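Local coordinates for thioesterase superfamily (Jannaschia sp., PDB 2OAF), which probably hydrolyses thioesters, as a hotdog-fold member of the thioesterase superfamily, though its natural substrate is not established, at residues F17-D27 / R41-W50. Numbering follows the deposited sequence.
Sequences FVHDVRVTWGD and RFALEAIDAW. With PO4 (phosphate ion), chain C.
His19 NE2 donates to Glu45 OE2 at 2.7 Å, a nearly straight bond (166°) that lies close to the imidazole plane and meets the oxygen on its anti side, tilted somewhat out of the carboxylate plane. Ring and carboxylate planes stand 75° apart. With CG anti to the backbone N (chi1 177°), the imidazole reaches up to the helix, where Ala49 CB rests over one ring face, 3.7 Å from the centroid, in a CH-pi contact. Glu45 OE2 also accepts from a water that donates to Asp20 O, so one carboxylate oxygen takes two donors and ties strand to helix. A leucine in place of His19 would probably leave Glu45 OE2 without its ring N-H donor, with the water and a long, weak ion pair to Arg22 of the second subunit remaining, and remove the ring face under Ala49 CB. Further along, Val21 CG1 sits over the Phe42 ring, 3.6 Å from CD1, and the Asp27 carboxylate meets that ring's edge, its plane almost perpendicular. Asp27 OD2 accepts from Thr24 N (2.8 Å), across the turn closed by Asp27 N to Thr24 O, while OD1 makes a long, weak salt bridge to Arg41 NH2 (3.4 Å). Arg41 NE bonds weakly to a phosphate, probably from the crystallisation liquor, that also binds Arg41 and His38 of the fourth subunit. At the other end, Phe17 packs against Ala49 and Trp50. Strand 17-21 pairs antiparallel with strand 90-99, and helix 39-54, the central hotdog helix, crosses it, with Ala46 against strand 90-99 and Ile47 against Phe122 of strand 115-128.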
loop_
_atom_site.group_PDB
_atom_site.type_symbol
_atom_site.label_atom_id
_atom_site.label_comp_id
_atom_site.label_asym_id
_atom_site.label_seq_id
_atom_site.Cartn_x
_atom_site.Cartn_y
_atom_site.Cartn_z
ATOM N N PHE B 17 -19.002 -12.788 11.953
ATOM C CA PHE B 17 -18.666 -12.986 10.560
ATOM C C PHE B 17 -17.162 -13.170 10.452
ATOM O O PHE B 17 -16.392 -12.455 11.101
ATOM C CB PHE B 17 -19.111 -11.737 9.785
ATOM C CG PHE B 17 -18.738 -11.758 8.344
ATOM C CD1 PHE B 17 -19.351 -12.651 7.472
ATOM C CD2 PHE B 17 -17.771 -10.911 7.855
ATOM C CE1 PHE B 17 -18.994 -12.701 6.147
ATOM C CE2 PHE B 17 -17.426 -10.947 6.533
ATOM C CZ PHE B 17 -18.027 -11.855 5.678
ATOM N N VAL B 18 -16.731 -14.099 9.615
ATOM C CA VAL B 18 -15.314 -14.319 9.400
ATOM C C VAL B 18 -14.985 -13.986 7.947
ATOM O O VAL B 18 -15.603 -14.538 7.041
ATOM C CB VAL B 18 -14.904 -15.780 9.778
ATOM C CG1 VAL B 18 -13.420 -16.033 9.462
ATOM C CG2 VAL B 18 -15.202 -16.067 11.244
ATOM N N HIS B 19 -14.080 -13.023 7.744
ATOM C CA HIS B 19 -13.526 -12.696 6.429
ATOM C C HIS B 19 -12.110 -13.259 6.312
ATOM O O HIS B 19 -11.275 -12.971 7.145
ATOM C CB HIS B 19 -13.503 -11.182 6.228
ATOM C CG HIS B 19 -12.877 -10.764 4.935
ATOM N ND1 HIS B 19 -13.395 -11.137 3.710
ATOM C CD2 HIS B 19 -11.770 -10.029 4.673
ATOM C CE1 HIS B 19 -12.622 -10.663 2.751
ATOM N NE2 HIS B 19 -11.628 -9.987 3.305
ATOM N N ASP B 20 -11.844 -14.052 5.271
ATOM C CA ASP B 20 -10.504 -14.600 5.043
ATOM C C ASP B 20 -9.655 -13.592 4.323
ATOM O O ASP B 20 -10.108 -13.020 3.340
ATOM C CB ASP B 20 -10.548 -15.844 4.169
ATOM C CG ASP B 20 -11.174 -17.050 4.858
ATOM O OD1 ASP B 20 -11.442 -17.003 6.066
ATOM O OD2 ASP B 20 -11.425 -18.050 4.155
ATOM N N VAL B 21 -8.442 -13.386 4.817
ATOM C CA VAL B 21 -7.455 -12.540 4.182
ATOM C C VAL B 21 -6.233 -13.429 3.883
ATOM O O VAL B 21 -5.739 -14.128 4.759
ATOM C CB VAL B 21 -7.094 -11.335 5.087
ATOM C CG1 VAL B 21 -5.939 -10.537 4.501
ATOM C CG2 VAL B 21 -8.319 -10.427 5.303
ATOM N N ARG B 22 -5.798 -13.430 2.629
ATOM C CA ARG B 22 -4.602 -14.107 2.207
ATOM C C ARG B 22 -3.409 -13.169 2.463
ATOM O O ARG B 22 -3.324 -12.073 1.897
ATOM C CB ARG B 22 -4.694 -14.457 0.698
ATOM C CG ARG B 22 -3.592 -15.456 0.184
ATOM C CD ARG B 22 -3.675 -15.740 -1.390
ATOM N NE ARG B 22 -3.292 -14.576 -2.213
ATOM N N VAL B 23 -2.485 -13.585 3.318
ATOM C CA VAL B 23 -1.281 -12.791 3.567
ATOM C C VAL B 23 -0.187 -13.361 2.702
ATOM O O VAL B 23 -0.059 -14.562 2.632
ATOM C CB VAL B 23 -0.887 -12.906 5.052
ATOM C CG1 VAL B 23 0.416 -12.162 5.333
ATOM C CG2 VAL B 23 -2.066 -12.386 5.925
ATOM N N THR B 24 0.630 -12.520 2.079
ATOM C CA THR B 24 1.655 -13.032 1.189
ATOM C C THR B 24 2.985 -12.336 1.390
ATOM O O THR B 24 3.110 -11.382 2.159
ATOM C CB THR B 24 1.252 -12.898 -0.301
ATOM O OG1 THR B 24 1.273 -11.526 -0.679
ATOM C CG2 THR B 24 -0.149 -13.512 -0.585
ATOM N N TRP B 25 3.983 -12.868 0.712
ATOM C CA TRP B 25 5.326 -12.343 0.702
ATOM C C TRP B 25 5.373 -10.814 0.700
ATOM O O TRP B 25 6.116 -10.191 1.445
ATOM C CB TRP B 25 6.020 -12.911 -0.532
ATOM C CG TRP B 25 7.278 -12.273 -0.924
ATOM C CD1 TRP B 25 7.439 -11.260 -1.838
ATOM C CD2 TRP B 25 8.587 -12.615 -0.474
ATOM N NE1 TRP B 25 8.771 -10.944 -1.958
ATOM C CE2 TRP B 25 9.494 -11.760 -1.134
ATOM C CE3 TRP B 25 9.089 -13.566 0.416
ATOM C CZ2 TRP B 25 10.863 -11.830 -0.924
ATOM C CZ3 TRP B 25 10.439 -13.632 0.613
ATOM C CH2 TRP B 25 11.315 -12.763 -0.047
ATOM N N GLY B 26 4.582 -10.219 -0.174
ATOM C CA GLY B 26 4.605 -8.778 -0.386
ATOM C C GLY B 26 4.074 -7.948 0.774
ATOM O O GLY B 26 4.343 -6.737 0.886
ATOM N N ASP B 27 3.318 -8.600 1.647
ATOM C CA ASP B 27 2.821 -7.975 2.853
ATOM C C ASP B 27 3.892 -7.987 3.960
ATOM O O ASP B 27 3.722 -7.329 4.986
ATOM C CB ASP B 27 1.623 -8.759 3.361
ATOM C CG ASP B 27 0.446 -8.753 2.398
ATOM O OD1 ASP B 27 0.100 -7.672 1.926
ATOM O OD2 ASP B 27 -0.133 -9.831 2.107
ATOM N N ARG B 41 -5.098 -2.263 7.110
ATOM C CA ARG B 41 -5.716 -2.525 5.817
ATOM C C ARG B 41 -6.502 -3.828 5.812
ATOM O O ARG B 41 -7.604 -3.899 5.254
ATOM C CB ARG B 41 -4.665 -2.612 4.716
ATOM C CG ARG B 41 -5.275 -3.046 3.376
ATOM C CD ARG B 41 -4.512 -2.606 2.120
ATOM N NE ARG B 41 -3.150 -3.116 2.085
ATOM C CZ ARG B 41 -2.817 -4.355 1.767
ATOM N NH1 ARG B 41 -3.746 -5.246 1.457
ATOM N NH2 ARG B 41 -1.537 -4.706 1.777
ATOM N N PHE B 42 -5.907 -4.878 6.381
ATOM C CA PHE B 42 -6.585 -6.175 6.460
ATOM C C PHE B 42 -7.841 -6.062 7.312
ATOM O O PHE B 42 -8.883 -6.609 6.965
ATOM C CB PHE B 42 -5.711 -7.263 7.094
ATOM C CG PHE B 42 -4.415 -7.541 6.378
ATOM C CD1 PHE B 42 -4.290 -7.386 5.002
ATOM C CD2 PHE B 42 -3.341 -8.040 7.086
ATOM C CE1 PHE B 42 -3.100 -7.681 4.363
ATOM C CE2 PHE B 42 -2.156 -8.348 6.447
ATOM C CZ PHE B 42 -2.037 -8.159 5.081
ATOM N N ALA B 43 -7.748 -5.378 8.443
ATOM C CA ALA B 43 -8.921 -5.233 9.322
ATOM C C ALA B 43 -10.062 -4.454 8.644
ATOM O O ALA B 43 -11.243 -4.804 8.765
ATOM C CB ALA B 43 -8.530 -4.596 10.662
ATOM N N LEU B 44 -9.697 -3.421 7.907
ATOM C CA LEU B 44 -10.667 -2.615 7.179
ATOM C C LEU B 44 -11.333 -3.403 6.058
ATOM O O LEU B 44 -12.544 -3.286 5.827
ATOM C CB LEU B 44 -10.020 -1.326 6.678
ATOM C CG LEU B 44 -10.114 -0.083 7.588
ATOM C CD1 LEU B 44 -9.805 -0.419 9.024
ATOM C CD2 LEU B 44 -9.178 1.047 7.081
ATOM N N GLU B 45 -10.552 -4.217 5.366
ATOM C CA GLU B 45 -11.079 -5.122 4.348
ATOM C C GLU B 45 -12.162 -6.065 4.927
ATOM O O GLU B 45 -13.174 -6.349 4.289
ATOM C CB GLU B 45 -9.922 -5.884 3.730
ATOM C CG GLU B 45 -10.287 -6.896 2.636
ATOM C CD GLU B 45 -9.119 -7.844 2.292
ATOM O OE1 GLU B 45 -7.942 -7.346 2.289
ATOM O OE2 GLU B 45 -9.401 -9.057 2.054
ATOM N N ALA B 46 -11.937 -6.513 6.157
ATOM C CA ALA B 46 -12.862 -7.345 6.896
ATOM C C ALA B 46 -14.175 -6.618 7.155
ATOM O O ALA B 46 -15.277 -7.204 7.046
ATOM C CB ALA B 46 -12.225 -7.760 8.213
ATOM N N ILE B 47 -14.074 -5.358 7.560
ATOM C CA ILE B 47 -15.258 -4.551 7.829
ATOM C C ILE B 47 -16.012 -4.290 6.517
ATOM O O ILE B 47 -17.230 -4.383 6.462
ATOM C CB ILE B 47 -14.873 -3.200 8.518
ATOM C CG1 ILE B 47 -14.258 -3.441 9.925
ATOM C CG2 ILE B 47 -16.088 -2.240 8.556
ATOM C CD1 ILE B 47 -13.633 -2.177 10.603
ATOM N N ASP B 48 -15.286 -3.956 5.467
ATOM C CA ASP B 48 -15.875 -3.817 4.136
ATOM C C ASP B 48 -16.631 -5.096 3.736
ATOM O O ASP B 48 -17.734 -5.015 3.183
ATOM C CB ASP B 48 -14.794 -3.483 3.102
ATOM C CG ASP B 48 -15.342 -3.413 1.699
ATOM O OD1 ASP B 48 -15.858 -2.357 1.303
ATOM O OD2 ASP B 48 -15.282 -4.429 1.002
ATOM N N ALA B 49 -16.048 -6.267 4.026
ATOM C CA ALA B 49 -16.694 -7.555 3.737
ATOM C C ALA B 49 -17.944 -7.788 4.600
ATOM O O ALA B 49 -18.883 -8.464 4.183
ATOM C CB ALA B 49 -15.680 -8.757 3.885
ATOM N N TRP B 50 -17.936 -7.249 5.815
ATOM C CA TRP B 50 -19.115 -7.341 6.702
ATOM C C TRP B 50 -20.274 -6.601 6.045
ATOM O O TRP B 50 -21.370 -7.101 5.947
ATOM C CB TRP B 50 -18.815 -6.783 8.104
ATOM C CG TRP B 50 -19.903 -6.982 9.095
ATOM C CD1 TRP B 50 -19.995 -7.984 10.035
ATOM C CD2 TRP B 50 -21.073 -6.157 9.271
ATOM N NE1 TRP B 50 -21.162 -7.826 10.780
ATOM C CE2 TRP B 50 -21.840 -6.727 10.319
ATOM C CE3 TRP B 50 -21.544 -5.007 8.653
ATOM C CZ2 TRP B 50 -23.026 -6.192 10.725
ATOM C CZ3 TRP B 50 -22.760 -4.453 9.086
ATOM C CH2 TRP B 50 -23.471 -5.042 10.090
HETATM P P PO4 C . -0.991 0.134 3.024
HETATM O O1 PO4 C . -0.974 1.636 3.037
HETATM O O2 PO4 C . 0.322 -0.399 3.525
HETATM O O3 PO4 C . -2.066 -0.339 3.973
HETATM O O4 PO4 C . -1.323 -0.352 1.626
HETATM O O HOH W 1 -10.003 -12.002 0.824
#